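Local structure of putative GGDEF domain protein (Pseudomonas aeruginosa, 7E6G) at residues 41-44 with 45-49; 52-55 with 56-59; 141-144 with 145-148; 251-254 with 255-259; 86-89 with 90-93. The protein probably catalyses the magnesium-dependent condensation of two GTP molecules into cyclic di-GMP, with release of two diphosphates. All coordinates share one frame; numbering follows the deposited sequence.

How the contacts relate
Contacts 1, 2 and 5 follow one another along the long helix 27-102, and contacts 3 and 4 come later, in the GGDEF domain. The centres of contacts 1 and 2 are about 16 Å apart, while the centre of contact 5 sits about 51 Å from that of contact 2, toward the catalytic end. All three have residues packed against the second subunit. Contact 3 opens helix 143-150 just after strand 134-140; contact 4 joins helix 236-252 to strand 258-260. Their centres are about 17 Å apart, and they touch each other through Asp141 and Phe142 while sharing the bound GTP analogue. The centre of contact 1 lies about 107 Å from that of contact 3, so dimer-forming rod and catalytic head are spatially distinct.

Contact 1 of 5, residues 41-44 with 45-49; sequences LVRL and ERIAR
Arg43 reaches forward along its helix to meet both Arg46 and Ile47. Its CG stands opposite the backbone N (chi1 167°), and the bend at chi2 (39°) brings CD to Ile47, where Arg43 CD and Ile47 CD1 are 3.9 Å apart. A second bend, at chi3, directs the next atom toward Arg46: Arg43 NE lies 3.6 Å from Arg46 NH1, and at the tip the two NH1 atoms of Arg43 and Arg46 come within 3.0 Å. The guanidinium planes are inclined at 53°, so the groups do not stack on one another. Outside the two segments, Arg43 forms a salt bridge with an acidic side chain from the chain of another protein, and Arg46 makes a longer, weak ion pair to that chain; together these probably offset the like charges.

All of this rides on helix 27-102, which pairs with its counterpart in the second subunit while the other protein's chain lies alongside. Leu44 packs on Leu44 of the second subunit, a meeting of like positions consistent with a parallel pairing of the two copies, and Ile47 packs on that same Leu44. The backbone repeats the i to i+4 bond four times, from Glu45 N to Leu41 O at 3.0 Å through to Ala48 N and Leu44 O at 3.3 Å.

The same Arg46 guanidinium has Val42 CG1 over one face, with Val42 CG1 to Arg46 NH2 at 4.3 Å. Separately, Glu45 runs out extended beyond CG, and its OE1 comes alongside Leu41 CG at 3.9 Å, a polar oxygen against an aliphatic branch point.

Contact 2 of 5, residues 52-55 with 56-59; sequences DGFQ and SMAR
Asp52 meets the following turn through its carbonyl: Ser56 N donates to Asp52 O at 3.2 Å. The Asp52 carboxylate points elsewhere, and its OD2 is hydrogen-bonded to a polar side chain from one chain of another protein. At Gly53 the same step is repeated, but the bond from Met57 N to Gly53 O is weak at 3.3 Å.

Phe54 carries the one real side-chain meeting. Met57 has its CG opposite the backbone N (chi1 -176°) and bends only at its last torsion, so that the terminal methyl turns back to the Phe54 ring, with Met57 CE 3.8 Å from Phe54 CD1. The two side chains run next to each other in the same direction. A different chain of another protein sends an aromatic side chain edge-to-face against the Phe54 ring. Phe54 O also accepts Ala58 N at 3.0 Å.

Gln55 O takes Arg59 N at 2.9 Å, and Arg59 CB rests against that oxygen too. The Gln55 side chain packs on Gln55 of the second subunit. Arg59 turns to the chain that Asp52 meets, NH2 making a salt bridge to an acidic side chain and NH1 a hydrogen bond to its backbone. Such equal-residue pairing along helix 27-102 is consistent with a parallel coiled coil.

Contact 3 of 5, residues 141-144 with 145-148; sequences DFFK and QVND. With G2P (phosphomethylphosphonic acid guanylate ester), chain H.
Oxygen O2G on the terminal phosphate of G2P is gripped by two donors, Phe142 N and the Arg255 side chain. The Phe142 bond is short and almost straight, Phe142 N to G2P O2G being 2.8 Å at 169°. One peptide on, Phe143 N gives a weak bond to G2P O1B at 2.7 Å, and Lys144 N points weakly at the same oxygen. Phe142 occupies the N-cap position of helix 143-150. Its own carbonyl takes a weak bond from Gln145 N.

This turn follows strand 134-140 of the GGDEF domain, and consecutive amides at the helix start cradle the phosphates, where the helix dipole would probably help hold their negative charge. Asn147, one turn further along, reads the base: G2P N2 donates to Asn147 OD1 at 2.9 Å and 173°, while Asn147 ND2 makes a weak bond to G2P N3.

With CG anti to the nitrogen of its own backbone, Phe143 places its ring between Val146 and the Asn147 amide. Its CE2 lies 3.3 Å from Asn147 ND2, ring and amide standing 81° to each other, and the ring's edge is turned to the nucleotide, with O4' of G2P in its plane. Phe143 CD1 approaches Val146 CB at 4.0 Å, and Val158 and Leu159 of helix 152-168 also touch the ring. Lys144 and Asp148 run next to each other, Lys144 CG to Asp148 OD2 being 3.8 Å.

Contact 4 of 5, residues 251-254 with 255-259; sequences KRSG and RDKCV. With G2P (phosphomethylphosphonic acid guanylate ester), chain H.
Lys251 and Arg255 come together beside the terminal phosphate of G2P, at the turn that joins helix 236-252 to strand 258-260 in the beta-alpha-beta unit 223-229, 236-252, 258-260 of the GGDEF domain. Arg255 leaves the backbone with CG opposite its carbonyl carbon (chi1 -60°) and stays extended from CG to NE, which carries the guanidinium straight out to the phosphate. There it uses two nitrogens: Arg255 NE donates to G2P O2G at 3.2 Å, and Arg255 NH2 to G2P O3G at 3.1 Å, the latter oxygen sitting at the guanidinium edge. The carbonyl of Lys251 lies over one face of that group, with Lys251 O 3.7 Å from Arg255 NH1.

Lys251 itself is bent at chi2 and chi4. Its CG passes Arg255 NH2 at 3.9 Å before the chain turns toward Asp139 and Asp141, which hold NZ beside the phosphate; its own approach to the nucleotide is doubtful in this model. Gly254 takes a positive phi of 117°, letting the chain reverse. Ser253 OG, bonded to Ala250 O, touches Lys257 CG at 3.7 Å.

Through its two bonds to separate oxygens, Arg255 probably offsets part of the negative charge that the terminal phosphate brings in.

Contact 5 of 5, residues 86-89 with 90-93; sequences YQQM and MRDL
Met90 N donates to Tyr86 O at 3.0 Å, one of the regular turns of helix 27-102, which pairs with its copy in the second subunit in the manner of a parallel coiled coil. Tyr86, Gln87 and Met90 form the buried, tightly packed side. Met90 leads off to pack on Met90 of the second subunit and on an aromatic side chain from a chain of another protein, which also covers Tyr86. Gln87 packs on its twin in the second subunit and is hydrogen-bonded through its amide to a different chain of another protein; its carbonyl accepts Arg91 N at 2.8 Å.

Gln88 and Asp92 lie on a more open side. Gln88 puts CG opposite the backbone N (chi1 -179°) and bends at chi2, swinging its amide forward until Gln88 NE2 is 2.9 Å from Asp92 OD1. The angle is poor for a hydrogen bond, and amide and carboxylate planes are 75° apart. Asp92 OD2 instead makes a salt bridge to a basic side chain of the chain that covers Tyr86.

Leu93 is exposed: its N bonds to Met89 O at 3.2 Å, but of its side chain only CB comes near 86-89. Arg91, folded at chi2 and chi3, packs on Met90 of the second subunit and meets Gln88 loosely, the glutamine oxygen sitting at the guanidinium edge with Gln88 OE1 4.1 Å from Arg91 NE.

Contact 1 of 5, residues 41-44 with 45-49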
# COMPACT_ATOMS: atom_id res chain seq x y z
N LEU A 41 -15.81 54.10 0.25
CA LEU A 41 -14.53 53.44 0.46
C LEU A 41 -14.61 52.46 1.62
O LEU A 41 -14.07 51.35 1.55
CB LEU A 41 -13.43 54.47 0.71
CG LEU A 41 -12.00 53.99 0.47
CD1 LEU A 41 -11.91 53.20 -0.83
CD2 LEU A 41 -11.03 55.15 0.44
N VAL A 42 -15.30 52.86 2.69
CA VAL A 42 -15.46 51.95 3.82
C VAL A 42 -16.25 50.71 3.40
O VAL A 42 -15.92 49.58 3.76
CB VAL A 42 -16.12 52.69 5.01
CG1 VAL A 42 -16.64 51.72 6.04
CG2 VAL A 42 -15.12 53.64 5.64
N ARG A 43 -17.30 50.92 2.60
CA ARG A 43 -18.10 49.82 2.08
C ARG A 43 -17.23 48.86 1.26
O ARG A 43 -17.34 47.63 1.39
CB ARG A 43 -19.25 50.40 1.26
CG ARG A 43 -20.05 49.45 0.34
CD ARG A 43 -20.33 48.06 0.91
NE ARG A 43 -20.85 48.03 2.28
CZ ARG A 43 -22.05 48.47 2.65
NH1 ARG A 43 -22.41 48.39 3.93
NH2 ARG A 43 -22.88 48.98 1.75
N LEU A 44 -16.34 49.40 0.43
CA LEU A 44 -15.46 48.56 -0.38
C LEU A 44 -14.51 47.76 0.49
O LEU A 44 -14.31 46.55 0.28
CB LEU A 44 -14.70 49.44 -1.38
CG LEU A 44 -15.36 49.87 -2.72
CD1 LEU A 44 -16.87 50.12 -2.63
CD2 LEU A 44 -14.67 51.10 -3.32
N GLU A 45 -13.92 48.31 1.49
CA GLU A 45 -13.06 47.62 2.36
C GLU A 45 -13.75 46.62 3.15
O GLU A 45 -13.22 45.67 3.43
CB GLU A 45 -12.31 48.57 3.18
CG GLU A 45 -11.31 49.25 2.33
CD GLU A 45 -10.73 50.50 2.92
OE1 GLU A 45 -9.95 51.15 2.24
OE2 GLU A 45 -11.02 50.82 4.06
N ARG A 46 -14.96 46.86 3.49
CA ARG A 46 -15.71 45.92 4.22
C ARG A 46 -15.99 44.76 3.38
O ARG A 46 -16.02 43.75 3.84
CB ARG A 46 -17.00 46.52 4.78
CG ARG A 46 -17.58 45.83 6.01
CD ARG A 46 -19.03 46.13 6.39
NE ARG A 46 -19.21 47.21 7.33
CZ ARG A 46 -19.66 48.40 6.97
NH1 ARG A 46 -19.98 48.62 5.72
NH2 ARG A 46 -19.79 49.38 7.84
N ILE A 47 -16.23 44.94 2.13
CA ILE A 47 -16.54 43.86 1.30
C ILE A 47 -15.42 42.91 1.24
O ILE A 47 -15.60 41.80 1.26
CB ILE A 47 -16.84 44.29 -0.12
CG1 ILE A 47 -18.19 44.92 -0.21
CG2 ILE A 47 -16.98 43.12 -1.00
CD1 ILE A 47 -18.53 45.59 -1.48
N ALA A 48 -14.26 43.40 1.14
CA ALA A 48 -13.10 42.68 1.09
C ALA A 48 -12.77 41.99 2.27
O ALA A 48 -12.15 41.10 2.16
CB ALA A 48 -12.02 43.59 0.79
N ARG A 49 -12.97 42.54 3.40
CA ARG A 49 -12.69 41.93 4.62
C ARG A 49 -13.55 40.75 4.88
O ARG A 49 -13.12 39.86 5.39
CB ARG A 49 -12.80 42.95 5.68
CG ARG A 49 -12.45 42.44 7.04
CD ARG A 49 -12.31 43.51 8.03
NE ARG A 49 -13.55 44.18 8.21
CZ ARG A 49 -13.78 45.43 7.90
NH1 ARG A 49 -14.95 45.85 8.13
NH2 ARG A 49 -12.89 46.23 7.38

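Contact 2 of 5, residues 52-55 with 56-59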
# COMPACT_ATOMS: atom_id res chain seq x y z
N ASP A 52 -12.46 38.02 2.67
CA ASP A 52 -11.29 37.49 3.20
C ASP A 52 -11.57 36.59 4.33
O ASP A 52 -10.85 35.75 4.54
CB ASP A 52 -10.30 38.56 3.57
CG ASP A 52 -9.63 39.16 2.42
OD1 ASP A 52 -9.83 38.79 1.36
OD2 ASP A 52 -8.89 40.08 2.54
N GLY A 53 -12.53 36.86 5.15
CA GLY A 53 -12.96 36.00 6.18
C GLY A 53 -13.55 34.71 5.77
O GLY A 53 -13.44 33.78 6.42
N PHE A 54 -14.32 34.71 4.73
CA PHE A 54 -14.88 33.48 4.16
C PHE A 54 -13.79 32.59 3.59
O PHE A 54 -13.82 31.36 3.77
CB PHE A 54 -15.88 33.83 3.06
CG PHE A 54 -17.28 33.96 3.54
CD1 PHE A 54 -18.09 32.85 3.66
CD2 PHE A 54 -17.80 35.21 3.86
CE1 PHE A 54 -19.40 32.98 4.11
CE2 PHE A 54 -19.10 35.34 4.29
CZ PHE A 54 -19.90 34.22 4.41
N GLN A 55 -12.82 33.18 2.90
CA GLN A 55 -11.73 32.39 2.33
C GLN A 55 -10.81 31.82 3.40
O GLN A 55 -10.25 30.74 3.22
CB GLN A 55 -10.95 33.22 1.33
CG GLN A 55 -11.84 33.81 0.27
CD GLN A 55 -11.09 34.68 -0.69
OE1 GLN A 55 -9.89 34.51 -0.90
NE2 GLN A 55 -11.79 35.66 -1.26
N SER A 56 -10.65 32.54 4.53
CA SER A 56 -9.90 31.99 5.65
C SER A 56 -10.59 30.76 6.22
O SER A 56 -9.95 29.75 6.53
CB SER A 56 -9.73 33.06 6.73
OG SER A 56 -8.55 32.86 7.48
N MET A 57 -11.92 30.84 6.36
CA MET A 57 -12.71 29.70 6.82
C MET A 57 -12.53 28.49 5.92
O MET A 57 -12.22 27.37 6.38
CB MET A 57 -14.18 30.12 6.88
CG MET A 57 -15.14 29.08 7.42
SD MET A 57 -16.77 29.79 7.76
CE MET A 57 -17.42 30.06 6.10
N ALA A 58 -12.72 28.69 4.61
CA ALA A 58 -12.54 27.60 3.65
C ALA A 58 -11.12 27.07 3.66
O ALA A 58 -10.90 25.85 3.53
CB ALA A 58 -12.94 28.06 2.25
N ARG A 59 -10.17 27.88 3.88
CA ARG A 59 -8.87 27.41 3.95
C ARG A 59 -8.55 26.58 5.09
O ARG A 59 -7.92 25.65 4.98
CB ARG A 59 -7.98 28.57 3.86
CG ARG A 59 -6.74 28.51 4.63
CD ARG A 59 -5.72 28.25 3.64
NE ARG A 59 -4.52 28.85 4.09
CZ ARG A 59 -3.37 28.61 3.54
NH1 ARG A 59 -2.32 29.18 4.05
NH2 ARG A 59 -3.31 27.76 2.53

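Contact 3 of 5, residues 141-144 with 145-148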
# COMPACT_ATOMS: atom_id res chain seq x y z
N ASP A 141 36.16 -45.85 -2.36
CA ASP A 141 36.94 -47.06 -2.14
C ASP A 141 37.86 -46.88 -0.93
O ASP A 141 38.57 -45.88 -0.83
CB ASP A 141 37.77 -47.39 -3.38
CG ASP A 141 36.93 -47.63 -4.61
OD1 ASP A 141 35.84 -48.22 -4.50
OD2 ASP A 141 37.36 -47.26 -5.71
N PHE A 142 37.82 -47.85 -0.01
CA PHE A 142 38.75 -47.93 1.13
C PHE A 142 38.66 -46.69 2.03
O PHE A 142 39.65 -46.28 2.64
CB PHE A 142 40.19 -48.15 0.66
CG PHE A 142 40.37 -49.38 -0.20
CD1 PHE A 142 40.05 -50.65 0.29
CD2 PHE A 142 40.85 -49.28 -1.50
CE1 PHE A 142 40.21 -51.78 -0.49
CE2 PHE A 142 41.02 -50.41 -2.28
CZ PHE A 142 40.70 -51.66 -1.78
N PHE A 143 37.47 -46.10 2.12
CA PHE A 143 37.29 -44.92 2.97
C PHE A 143 37.65 -45.21 4.43
O PHE A 143 38.15 -44.32 5.14
CB PHE A 143 35.86 -44.41 2.87
CG PHE A 143 35.69 -43.03 3.38
CD1 PHE A 143 36.49 -41.99 2.90
CD2 PHE A 143 34.73 -42.74 4.36
CE1 PHE A 143 36.35 -40.71 3.39
CE2 PHE A 143 34.58 -41.46 4.84
CZ PHE A 143 35.39 -40.44 4.36
N LYS A 144 37.44 -46.33 4.88
CA LYS A 144 37.73 -46.68 6.15
C LYS A 144 39.19 -46.52 6.42
O LYS A 144 39.47 -46.24 7.47
CB LYS A 144 37.30 -48.04 6.16
CG LYS A 144 37.15 -48.64 7.45
CD LYS A 144 36.09 -49.62 7.31
CE LYS A 144 36.08 -50.48 8.53
NZ LYS A 144 34.72 -51.03 8.73
N GLN A 145 40.11 -46.76 5.49
CA GLN A 145 41.52 -46.45 5.68
C GLN A 145 41.73 -44.96 5.91
O GLN A 145 42.56 -44.57 6.75
CB GLN A 145 42.35 -46.91 4.48
CG GLN A 145 42.92 -48.29 4.63
CD GLN A 145 44.25 -48.33 5.37
OE1 GLN A 145 44.48 -47.57 6.34
NE2 GLN A 145 45.14 -49.21 4.91
N VAL A 146 40.99 -44.12 5.18
CA VAL A 146 41.09 -42.69 5.44
C VAL A 146 40.75 -42.41 6.89
O VAL A 146 41.51 -41.75 7.61
CB VAL A 146 40.18 -41.91 4.48
CG1 VAL A 146 40.26 -40.43 4.78
CG2 VAL A 146 40.55 -42.17 3.04
N ASN A 147 39.63 -42.95 7.36
CA ASN A 147 39.20 -42.62 8.71
C ASN A 147 40.14 -43.20 9.75
O ASN A 147 40.41 -42.56 10.78
CB ASN A 147 37.78 -43.11 8.93
CG ASN A 147 36.77 -42.29 8.16
OD1 ASN A 147 36.78 -41.06 8.17
ND2 ASN A 147 35.89 -42.98 7.46
N ASP A 148 40.69 -44.38 9.50
CA ASP A 148 41.51 -45.05 10.48
C ASP A 148 42.90 -44.44 10.57
O ASP A 148 43.48 -44.37 11.66
CB ASP A 148 41.61 -46.55 10.16
CG ASP A 148 40.27 -47.28 10.39
OD1 ASP A 148 39.39 -46.75 11.12
OD2 ASP A 148 40.09 -48.39 9.84
PG G2P H . 34.94 -50.32 0.10
O1G G2P H . 34.01 -49.86 -0.69
O2G G2P H . 36.14 -50.08 -0.34
O3G G2P H . 34.76 -51.57 0.53
O3B G2P H . 34.67 -49.43 1.32
PB G2P H . 35.25 -49.03 2.72
O1B G2P H . 35.38 -47.75 2.58
O2B G2P H . 36.35 -49.69 3.10
C3A G2P H . 34.14 -49.36 4.01
PA G2P H . 32.54 -49.01 4.01
O1A G2P H . 32.43 -50.37 4.30
O2A G2P H . 32.62 -48.50 2.67
O5' G2P H . 32.96 -48.13 5.13
C5' G2P H . 33.04 -46.71 5.02
C4' G2P H . 33.26 -46.05 6.35
O4' G2P H . 32.56 -44.95 6.21
C3' G2P H . 32.46 -46.69 7.35
O3' G2P H . 33.32 -47.23 8.28
C2' G2P H . 31.69 -45.54 7.87
O2' G2P H . 31.53 -45.48 9.23
C1' G2P H . 32.48 -44.45 7.43
N9 G2P H . 31.76 -43.24 7.41
C8 G2P H . 30.49 -43.26 7.18
N7 G2P H . 30.01 -42.06 7.20
C5 G2P H . 30.95 -41.25 7.41
C6 G2P H . 30.98 -39.95 7.50
O6 G2P H . 30.02 -39.25 7.39
N1 G2P H . 32.18 -39.33 7.73
C2 G2P H . 33.28 -40.09 7.88
N2 G2P H . 34.34 -39.51 8.07
N3 G2P H . 33.19 -41.40 7.79
C4 G2P H . 32.05 -41.99 7.54

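Contact 4 of 5, residues 251-254 with 255-259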
# COMPACT_ATOMS: atom_id res chain seq x y z
N LYS A 251 32.35 -52.98 -7.54
CA LYS A 251 33.13 -53.25 -6.33
C LYS A 251 33.73 -54.64 -6.35
O LYS A 251 34.87 -54.83 -5.91
CB LYS A 251 32.25 -53.06 -5.10
CG LYS A 251 32.93 -52.19 -4.05
CD LYS A 251 32.35 -50.79 -4.07
CE LYS A 251 32.57 -50.06 -2.76
NZ LYS A 251 33.29 -48.80 -2.86
N ARG A 252 32.98 -55.63 -6.84
CA ARG A 252 33.48 -57.00 -6.88
C ARG A 252 34.58 -57.17 -7.91
O ARG A 252 35.43 -58.05 -7.76
CB ARG A 252 32.33 -57.95 -7.17
CG ARG A 252 31.35 -58.07 -6.04
CD ARG A 252 30.26 -59.05 -6.41
NE ARG A 252 29.57 -59.55 -5.23
CZ ARG A 252 28.31 -59.97 -5.23
NH1 ARG A 252 27.62 -59.96 -6.36
NH2 ARG A 252 27.75 -60.42 -4.10
N SER A 253 34.59 -56.33 -8.95
CA SER A 253 35.52 -56.45 -10.06
C SER A 253 36.79 -55.64 -9.88
O SER A 253 37.54 -55.46 -10.84
CB SER A 253 34.82 -56.05 -11.37
OG SER A 253 34.87 -54.66 -11.60
N GLY A 254 37.04 -55.11 -8.68
CA GLY A 254 38.34 -54.53 -8.40
C GLY A 254 38.49 -53.05 -8.08
O GLY A 254 39.62 -52.59 -7.88
N ARG A 255 37.41 -52.28 -8.05
CA ARG A 255 37.47 -50.88 -7.59
C ARG A 255 38.17 -49.91 -8.55
O ARG A 255 38.87 -50.33 -9.47
CB ARG A 255 38.11 -50.82 -6.20
CG ARG A 255 37.29 -51.64 -5.20
CD ARG A 255 37.80 -51.54 -3.77
NE ARG A 255 36.81 -52.01 -2.79
CZ ARG A 255 36.58 -53.29 -2.50
NH1 ARG A 255 37.24 -54.27 -3.12
NH2 ARG A 255 35.66 -53.60 -1.57
N ASP A 256 37.97 -48.61 -8.34
CA ASP A 256 38.25 -47.59 -9.36
C ASP A 256 37.65 -47.99 -10.70
O ASP A 256 38.19 -47.68 -11.76
CB ASP A 256 39.75 -47.33 -9.50
CG ASP A 256 40.07 -45.96 -10.11
OD1 ASP A 256 39.13 -45.15 -10.38
OD2 ASP A 256 41.30 -45.69 -10.30
N LYS A 257 36.51 -48.69 -10.66
CA LYS A 257 35.82 -49.18 -11.83
C LYS A 257 34.47 -48.49 -11.94
O LYS A 257 33.94 -47.95 -10.97
CB LYS A 257 35.62 -50.71 -11.77
CG LYS A 257 36.50 -51.50 -12.71
CD LYS A 257 37.85 -51.80 -12.08
CE LYS A 257 38.89 -52.25 -13.12
NZ LYS A 257 38.43 -53.46 -13.88
N CYS A 258 33.90 -48.54 -13.14
CA CYS A 258 32.59 -47.95 -13.40
C CYS A 258 31.86 -48.88 -14.36
O CYS A 258 32.19 -48.94 -15.55
CB CYS A 258 32.74 -46.55 -13.98
SG CYS A 258 31.20 -45.87 -14.60
N VAL A 259 30.88 -49.62 -13.85
CA VAL A 259 30.17 -50.58 -14.69
C VAL A 259 28.79 -50.03 -15.03
O VAL A 259 28.11 -49.41 -14.21
CB VAL A 259 30.08 -51.97 -14.04
CG1 VAL A 259 31.39 -52.33 -13.41
CG2 VAL A 259 28.96 -52.03 -13.07
PG G2P H . 34.94 -50.32 0.10
O1G G2P H . 34.01 -49.86 -0.69
O2G G2P H . 36.14 -50.08 -0.34
O3G G2P H . 34.76 -51.57 0.53
O3B G2P H . 34.67 -49.43 1.32
PB G2P H . 35.25 -49.03 2.72
O1B G2P H . 35.38 -47.75 2.58
O2B G2P H . 36.35 -49.69 3.10
C3A G2P H . 34.14 -49.36 4.01
PA G2P H . 32.54 -49.01 4.01
O1A G2P H . 32.43 -50.37 4.30
O2A G2P H . 32.62 -48.50 2.67
O5' G2P H . 32.96 -48.13 5.13
C5' G2P H . 33.04 -46.71 5.02
C4' G2P H . 33.26 -46.05 6.35
O4' G2P H . 32.56 -44.95 6.21
C3' G2P H . 32.46 -46.69 7.35
O3' G2P H . 33.32 -47.23 8.28
C2' G2P H . 31.69 -45.54 7.87
O2' G2P H . 31.53 -45.48 9.23
C1' G2P H . 32.48 -44.45 7.43
N9 G2P H . 31.76 -43.24 7.41
C8 G2P H . 30.49 -43.26 7.18
N7 G2P H . 30.01 -42.06 7.20
C5 G2P H . 30.95 -41.25 7.41
C6 G2P H . 30.98 -39.95 7.50
O6 G2P H . 30.02 -39.25 7.39
N1 G2P H . 32.18 -39.33 7.73
C2 G2P H . 33.28 -40.09 7.88
N2 G2P H . 34.34 -39.51 8.07
N3 G2P H . 33.19 -41.40 7.79
C4 G2P H . 32.05 -41.99 7.54

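Contact 5 of 5, residues 86-89 with 90-93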
# COMPACT_ATOMS: atom_id res chain seq x y z
N TYR A 86 7.16 -8.54 8.81
CA TYR A 86 6.62 -9.82 9.25
C TYR A 86 6.90 -10.89 8.21
O TYR A 86 7.30 -12.02 8.53
CB TYR A 86 5.12 -9.73 9.52
CG TYR A 86 4.72 -9.34 10.93
CD1 TYR A 86 4.53 -10.30 11.91
CD2 TYR A 86 4.53 -8.00 11.27
CE1 TYR A 86 4.16 -9.94 13.19
CE2 TYR A 86 4.17 -7.64 12.56
CZ TYR A 86 3.98 -8.62 13.52
OH TYR A 86 3.61 -8.27 14.81
N GLN A 87 6.72 -10.53 6.94
CA GLN A 87 6.90 -11.50 5.87
C GLN A 87 8.37 -11.85 5.67
O GLN A 87 8.68 -12.96 5.24
CB GLN A 87 6.28 -10.96 4.59
CG GLN A 87 4.79 -10.83 4.72
CD GLN A 87 4.21 -9.87 3.73
OE1 GLN A 87 4.12 -10.19 2.55
NE2 GLN A 87 3.77 -8.72 4.19
N GLN A 88 9.28 -10.93 6.01
CA GLN A 88 10.70 -11.27 5.96
C GLN A 88 11.06 -12.27 7.06
O GLN A 88 11.82 -13.21 6.82
CB GLN A 88 11.57 -10.02 6.06
CG GLN A 88 13.05 -10.29 5.97
CD GLN A 88 13.45 -11.01 4.68
OE1 GLN A 88 12.76 -10.90 3.65
NE2 GLN A 88 14.55 -11.76 4.73
N MET A 89 10.55 -12.19 8.20
CA MET A 89 10.78 -13.13 9.16
C MET A 89 10.23 -14.43 8.83
O MET A 89 10.77 -15.39 9.13
CB MET A 89 10.02 -12.63 10.25
CG MET A 89 10.55 -12.85 11.55
SD MET A 89 9.19 -13.13 12.58
CE MET A 89 8.94 -14.85 12.67
N MET A 90 9.05 -14.43 8.32
CA MET A 90 8.48 -15.69 7.85
C MET A 90 9.33 -16.32 6.75
O MET A 90 9.49 -17.55 6.71
CB MET A 90 7.07 -15.40 7.36
CG MET A 90 6.42 -16.57 6.78
SD MET A 90 6.23 -17.81 8.05
CE MET A 90 4.47 -18.11 7.90
N ARG A 91 9.84 -15.49 5.84
CA ARG A 91 10.66 -15.97 4.73
C ARG A 91 11.93 -16.64 5.24
O ARG A 91 12.30 -17.72 4.78
CB ARG A 91 11.00 -14.79 3.83
CG ARG A 91 10.93 -15.06 2.36
CD ARG A 91 12.31 -15.34 1.78
NE ARG A 91 12.98 -14.15 1.24
CZ ARG A 91 13.43 -14.04 -0.01
NH1 ARG A 91 14.05 -12.93 -0.38
NH2 ARG A 91 13.26 -15.03 -0.90
N ASP A 92 12.62 -15.97 6.16
CA ASP A 92 13.83 -16.54 6.75
C ASP A 92 13.53 -17.86 7.45
O ASP A 92 14.29 -18.83 7.32
CB ASP A 92 14.44 -15.54 7.72
CG ASP A 92 14.92 -14.29 7.03
OD1 ASP A 92 15.15 -14.34 5.80
OD2 ASP A 92 15.09 -13.24 7.70
N LEU A 93 12.41 -17.93 8.19
CA LEU A 93 12.02 -19.20 8.81
C LEU A 93 11.78 -20.29 7.76
O LEU A 93 12.21 -21.44 7.94
CB LEU A 93 10.78 -18.99 9.66
CG LEU A 93 10.35 -20.20 10.48
CD1 LEU A 93 10.78 -20.02 11.90
CD2 LEU A 93 8.84 -20.41 10.42